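Local atomic coordinates of cytochrome c (Pseudomonas aeruginosa, PDB entry 6RTE), a protein that acts as NirN, a heme c-containing dihydro-heme d1 dehydrogenase that takes part in the biosynthesis of heme d1. Residues 318-322 / 323-327; 363-367 / 368-372. One frame throughout, in Å; residues are numbered along the deposited sequence.

Contact 1: residues 318-322 / 323-327; sequences SFSPD and YRYLL
The hydroxyl oxygen of Ser320 accepts the amide N-H of Tyr325, with OG 2.9 Å from Tyr325 N. A chi1 of 53° sets this oxygen between the serine's own N and carbonyl carbon, facing the returning chain. Ser320 O serves a different donor: Tyr323 N lies 2.9 Å from it and closes a type I beta turn from Ser320 to Tyr323. Ser320 N completes the set by donating to Tyr325 O at 3.0 Å. The amide of Arg324, next along the turn, is satisfied by a side chain: Arg324 N donates to Asp322 OD1 (2.9 Å) from 69° out of the carboxylate plane. The turn joins strands 317-319 and 325-330, a hairpin in one blade of the eight-bladed beta-propeller. Beyond it, Ser318 and Leu327 form a hydrogen-bonded antiparallel pair, each N 2.6 Å from the other's O. Two polar ends find partners beyond the hairpin: Ser318 OG probably bonds to Tyr363 OH, and Arg324 NH2 forms a salt bridge with Glu340. On the face shared with Leu326, Phe319 CB packs 3.7 Å from Tyr323 CD2, while Phe319 CE1 stands 4.2 Å from Leu326 CD1.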
loop_
_atom_site.group_PDB
_atom_site.type_symbol
_atom_site.label_atom_id
_atom_site.label_comp_id
_atom_site.label_asym_id
_atom_site.label_seq_id
_atom_site.Cartn_x
_atom_site.Cartn_y
_atom_site.Cartn_z
ATOM N N SER A 318 -10.069 9.400 1.144
ATOM C CA SER A 318 -10.644 8.778 2.330
ATOM C C SER A 318 -12.164 8.771 2.185
ATOM O O SER A 318 -12.740 9.657 1.549
ATOM C CB SER A 318 -10.250 9.511 3.614
ATOM O OG SER A 318 -11.035 9.056 4.707
ATOM N N PHE A 319 -12.811 7.769 2.773
ATOM C CA PHE A 319 -14.261 7.630 2.703
ATOM C C PHE A 319 -14.890 7.873 4.066
ATOM O O PHE A 319 -14.368 7.433 5.092
ATOM C CB PHE A 319 -14.658 6.243 2.191
ATOM C CG PHE A 319 -14.235 5.986 0.773
ATOM C CD1 PHE A 319 -15.047 6.361 -0.283
ATOM C CD2 PHE A 319 -13.016 5.398 0.498
ATOM C CE1 PHE A 319 -14.660 6.139 -1.589
ATOM C CE2 PHE A 319 -12.614 5.174 -0.814
ATOM C CZ PHE A 319 -13.440 5.546 -1.855
ATOM N N SER A 320 -16.011 8.593 4.070
ATOM C CA SER A 320 -16.807 8.714 5.275
ATOM C C SER A 320 -17.311 7.332 5.683
ATOM O O SER A 320 -17.349 6.404 4.864
ATOM C CB SER A 320 -17.975 9.676 5.053
ATOM O OG SER A 320 -18.736 9.328 3.911
ATOM N N PRO A 321 -17.681 7.157 6.957
ATOM C CA PRO A 321 -18.089 5.815 7.406
ATOM C C PRO A 321 -19.210 5.207 6.572
ATOM O O PRO A 321 -19.205 3.995 6.360
ATOM C CB PRO A 321 -18.514 6.039 8.866
ATOM C CG PRO A 321 -18.621 7.524 9.043
ATOM C CD PRO A 321 -17.653 8.125 8.068
ATOM N N ASP A 322 -20.155 6.012 6.088
ATOM C CA ASP A 322 -21.262 5.509 5.285
ATOM C C ASP A 322 -20.954 5.474 3.790
ATOM O O ASP A 322 -21.841 5.139 2.996
ATOM C CB ASP A 322 -22.511 6.363 5.526
ATOM C CG ASP A 322 -22.383 7.766 4.947
ATOM O OD1 ASP A 322 -21.260 8.164 4.568
ATOM O OD2 ASP A 322 -23.416 8.470 4.858
ATOM N N TYR A 323 -19.729 5.824 3.393
ATOM C CA TYR A 323 -19.281 5.834 2.002
ATOM C C TYR A 323 -20.107 6.761 1.112
ATOM O O TYR A 323 -20.018 6.680 -0.119
ATOM C CB TYR A 323 -19.264 4.414 1.420
ATOM C CG TYR A 323 -18.152 3.573 1.986
ATOM C CD1 TYR A 323 -18.326 2.874 3.175
ATOM C CD2 TYR A 323 -16.924 3.494 1.358
ATOM C CE1 TYR A 323 -17.313 2.110 3.708
ATOM C CE2 TYR A 323 -15.896 2.734 1.889
ATOM C CZ TYR A 323 -16.103 2.044 3.068
ATOM O OH TYR A 323 -15.103 1.273 3.617
ATOM N N ARG A 324 -20.888 7.671 1.698
ATOM C CA ARG A 324 -21.577 8.663 0.883
ATOM C C ARG A 324 -20.644 9.785 0.448
ATOM O O ARG A 324 -20.844 10.370 -0.622
ATOM C CB ARG A 324 -22.773 9.254 1.638
ATOM C CG ARG A 324 -24.067 8.480 1.422
ATOM C CD ARG A 324 -25.286 9.217 1.984
ATOM N NE ARG A 324 -25.541 10.490 1.302
ATOM C CZ ARG A 324 -25.429 11.695 1.859
ATOM N NH1 ARG A 324 -25.072 11.830 3.133
ATOM N NH2 ARG A 324 -25.688 12.779 1.138
ATOM N N TYR A 325 -19.623 10.084 1.237
ATOM C CA TYR A 325 -18.712 11.170 0.930
ATOM C C TYR A 325 -17.297 10.647 0.749
ATOM O O TYR A 325 -16.872 9.684 1.395
ATOM C CB TYR A 325 -18.731 12.245 2.019
ATOM C CG TYR A 325 -20.090 12.870 2.166
ATOM C CD1 TYR A 325 -20.519 13.856 1.287
ATOM C CD2 TYR A 325 -20.958 12.457 3.168
ATOM C CE1 TYR A 325 -21.767 14.419 1.411
ATOM C CE2 TYR A 325 -22.207 13.017 3.299
ATOM C CZ TYR A 325 -22.610 13.995 2.419
ATOM O OH TYR A 325 -23.860 14.552 2.550
ATOM N N LEU A 326 -16.584 11.311 -0.148
ATOM C CA LEU A 326 -15.193 11.026 -0.451
ATOM C C LEU A 326 -14.383 12.257 -0.094
ATOM O O LEU A 326 -14.722 13.369 -0.510
ATOM C CB LEU A 326 -15.059 10.649 -1.926
ATOM C CG LEU A 326 -13.699 10.466 -2.583
ATOM C CD1 LEU A 326 -13.894 9.609 -3.824
ATOM C CD2 LEU A 326 -13.089 11.806 -2.950
ATOM N N LEU A 327 -13.345 12.071 0.713
ATOM C CA LEU A 327 -12.450 13.150 1.099
ATOM C C LEU A 327 -11.133 12.961 0.358
ATOM O O LEU A 327 -10.453 11.944 0.543
ATOM C CB LEU A 327 -12.221 13.180 2.607
ATOM C CG LEU A 327 -13.450 13.485 3.467
ATOM C CD1 LEU A 327 -14.347 12.257 3.605
ATOM C CD2 LEU A 327 -13.026 13.999 4.831
#

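Contact 2: residues 363-367 / 368-372; sequences YWKRD and GRWVF
Lys365 lies over one face of the Trp370 indole, with NZ 3.2 Å from the centroid of the five-membered ring and 15° off its normal, a cation-pi contact. Its CG covers the six-membered ring in a CH-pi contact, 4.0 Å from that centroid. Bends at chi3 and chi4 fold the lysine chain back over the indole, so that aliphatic and charged parts share one ring face. Val371 and Trp364 make the counterpart on the other face of the hairpin: their side chains run side by side, and Val371 CG1 sits 3.5 Å from the centroid of the Trp364 five-membered ring, nearly on its normal. Back on the face of Lys365 and Trp370, the rings of Tyr363 and Phe372 meet obliquely, their planes 47° apart.

The backbone sets these pairs opposite one another. Trp364 and Val371 form a hydrogen-bonded antiparallel pair, with Val371 N 2.8 Å from Trp364 O and Trp364 N 3.1 Å from Val371 O. Non-hydrogen-bonded pairs flank it, Tyr363 with Phe372 and Lys365 with Trp370. At the turn Arg366 N donates to Arg369 O at 3.1 Å, bridging the loop 366-369 around Asp367 and Gly368; both of these have positive phi, a conformation that suits the glycine.

Outer partners fix the polar ends. Trp364 NE1 donates to Lys432 O, and Arg369 NE forms a salt bridge with Asp386. Strand 362-365 is an outermost strand of a four-stranded antiparallel propeller sheet, and strand 370-374 is paired on its far side with strand 381-386: Phe372 shares a backbone bond with Ile385, and Trp370 with Leu387 just past that strand's end. The Tyr363 face meets the hairpin of strands 317-319 and 325-330, while Trp364 reaches the loop after strand 427-431.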
loop_
_atom_site.group_PDB
_atom_site.type_symbol
_atom_site.label_atom_id
_atom_site.label_comp_id
_atom_site.label_asym_id
_atom_site.label_seq_id
_atom_site.Cartn_x
_atom_site.Cartn_y
_atom_site.Cartn_z
ATOM N N TYR A 363 -11.747 7.774 11.616
ATOM C CA TYR A 363 -12.981 8.330 12.148
ATOM C C TYR A 363 -13.291 7.672 13.482
ATOM O O TYR A 363 -12.933 6.515 13.720
ATOM C CB TYR A 363 -14.151 8.097 11.172
ATOM C CG TYR A 363 -13.916 8.639 9.787
ATOM C CD1 TYR A 363 -13.060 7.993 8.902
ATOM C CD2 TYR A 363 -14.557 9.795 9.350
ATOM C CE1 TYR A 363 -12.839 8.486 7.623
ATOM C CE2 TYR A 363 -14.350 10.291 8.073
ATOM C CZ TYR A 363 -13.492 9.633 7.214
ATOM O OH TYR A 363 -13.276 10.126 5.948
ATOM N N TRP A 364 -13.949 8.422 14.359
ATOM C CA TRP A 364 -14.475 7.856 15.594
ATOM C C TRP A 364 -15.516 8.818 16.149
ATOM O O TRP A 364 -15.652 9.952 15.685
ATOM C CB TRP A 364 -13.358 7.572 16.609
ATOM C CG TRP A 364 -12.751 8.782 17.256
ATOM C CD1 TRP A 364 -13.238 9.465 18.334
ATOM C CD2 TRP A 364 -11.532 9.437 16.883
ATOM N NE1 TRP A 364 -12.404 10.511 18.647
ATOM C CE2 TRP A 364 -11.351 10.517 17.773
ATOM C CE3 TRP A 364 -10.578 9.220 15.883
ATOM C CZ2 TRP A 364 -10.254 11.379 17.691
ATOM C CZ3 TRP A 364 -9.488 10.081 15.802
ATOM C CH2 TRP A 364 -9.337 11.144 16.702
ATOM N N LYS A 365 -16.264 8.343 17.140
ATOM C CA LYS A 365 -17.338 9.128 17.737
ATOM C C LYS A 365 -16.814 9.847 18.971
ATOM O O LYS A 365 -16.286 9.214 19.891
ATOM C CB LYS A 365 -18.527 8.236 18.088
ATOM C CG LYS A 365 -19.021 7.389 16.921
ATOM C CD LYS A 365 -20.473 6.976 17.096
ATOM C CE LYS A 365 -21.422 8.094 16.690
ATOM N NZ LYS A 365 -21.460 8.274 15.212
ATOM N N ARG A 366 -16.954 11.171 18.982
ATOM C CA ARG A 366 -16.525 12.016 20.092
ATOM C C ARG A 366 -17.711 12.881 20.496
ATOM O O ARG A 366 -18.101 13.786 19.752
ATOM C CB ARG A 366 -15.329 12.878 19.695
ATOM C CG ARG A 366 -14.824 13.812 20.780
ATOM C CD ARG A 366 -13.894 14.861 20.190
ATOM N NE ARG A 366 -13.158 15.596 21.215
ATOM C CZ ARG A 366 -13.598 16.698 21.819
ATOM N NH1 ARG A 366 -14.784 17.207 21.509
ATOM N NH2 ARG A 366 -12.848 17.290 22.739
ATOM N N ASP A 367 -18.276 12.608 21.672
ATOM C CA ASP A 367 -19.487 13.286 22.138
ATOM C C ASP A 367 -20.666 12.987 21.213
ATOM O O ASP A 367 -21.448 13.874 20.864
ATOM C CB ASP A 367 -19.271 14.797 22.269
ATOM C CG ASP A 367 -18.319 15.154 23.396
ATOM O OD1 ASP A 367 -18.198 14.355 24.349
ATOM O OD2 ASP A 367 -17.698 16.237 23.331
ATOM N N GLY A 368 -20.790 11.727 20.809
ATOM C CA GLY A 368 -21.922 11.306 20.000
ATOM C C GLY A 368 -21.985 11.948 18.633
ATOM O O GLY A 368 -23.080 12.236 18.134
ATOM N N ARG A 369 -20.833 12.177 18.009
ATOM C CA ARG A 369 -20.796 12.769 16.679
ATOM C C ARG A 369 -19.489 12.383 16.003
ATOM O O ARG A 369 -18.422 12.436 16.621
ATOM C CB ARG A 369 -20.942 14.293 16.744
ATOM C CG ARG A 369 -19.914 14.978 17.626
ATOM C CD ARG A 369 -20.295 16.423 17.924
ATOM N NE ARG A 369 -20.460 17.224 16.715
ATOM C CZ ARG A 369 -21.618 17.422 16.088
ATOM N NH1 ARG A 369 -22.739 16.880 16.544
ATOM N NH2 ARG A 369 -21.653 18.172 14.995
ATOM N N TRP A 370 -19.587 11.995 14.731
ATOM C CA TRP A 370 -18.418 11.557 13.986
ATOM C C TRP A 370 -17.370 12.659 13.924
ATOM O O TRP A 370 -17.683 13.832 13.697
ATOM C CB TRP A 370 -18.817 11.146 12.567
ATOM C CG TRP A 370 -19.466 9.800 12.463
ATOM C CD1 TRP A 370 -20.741 9.533 12.050
ATOM C CD2 TRP A 370 -18.869 8.531 12.763
ATOM N NE1 TRP A 370 -20.974 8.178 12.074
ATOM C CE2 TRP A 370 -19.841 7.541 12.510
ATOM C CE3 TRP A 370 -17.609 8.136 13.222
ATOM C CZ2 TRP A 370 -19.593 6.184 12.703
ATOM C CZ3 TRP A 370 -17.364 6.786 13.414
ATOM C CH2 TRP A 370 -18.351 5.829 13.154
ATOM N N VAL A 371 -16.113 12.272 14.127
ATOM C CA VAL A 371 -14.974 13.169 13.976
ATOM C C VAL A 371 -13.932 12.451 13.125
ATOM O O VAL A 371 -13.889 11.219 13.073
ATOM C CB VAL A 371 -14.404 13.599 15.348
ATOM C CG1 VAL A 371 -13.736 12.436 16.067
ATOM C CG2 VAL A 371 -13.444 14.758 15.192
ATOM N N PHE A 372 -13.108 13.233 12.431
ATOM C CA PHE A 372 -12.100 12.704 11.519
ATOM C C PHE A 372 -10.753 13.333 11.838
ATOM O O PHE A 372 -10.661 14.543 12.073
ATOM C CB PHE A 372 -12.482 12.978 10.055
ATOM C CG PHE A 372 -11.409 12.613 9.056
ATOM C CD1 PHE A 372 -11.230 11.298 8.654
ATOM C CD2 PHE A 372 -10.597 13.591 8.505
ATOM C CE1 PHE A 372 -10.260 10.963 7.728
ATOM C CE2 PHE A 372 -9.619 13.261 7.580
ATOM C CZ PHE A 372 -9.455 11.944 7.189
#

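How the contacts relate
Contact 1 precedes contact 2 along the chain, and each is the turn of a hairpin in its own antiparallel sheet, the first with strands 317-319, 325-330, 336-340 and 346-350, the second with 362-365, 370-374, 381-386 and 391-397. These are consecutive blades of the eight-bladed propeller, both in the cytochrome d1 heme domain. The contact centres are about 14 Å apart and lie on the same side of the chain's centre. The two hairpins touch directly: Ser318 OG and Tyr363 OH are 2.8 Å apart, Pro321 packs on Tyr363 and Trp370, and Ser318 on Phe372. A polar link and side-chain packing therefore join successive blades at this point of the propeller.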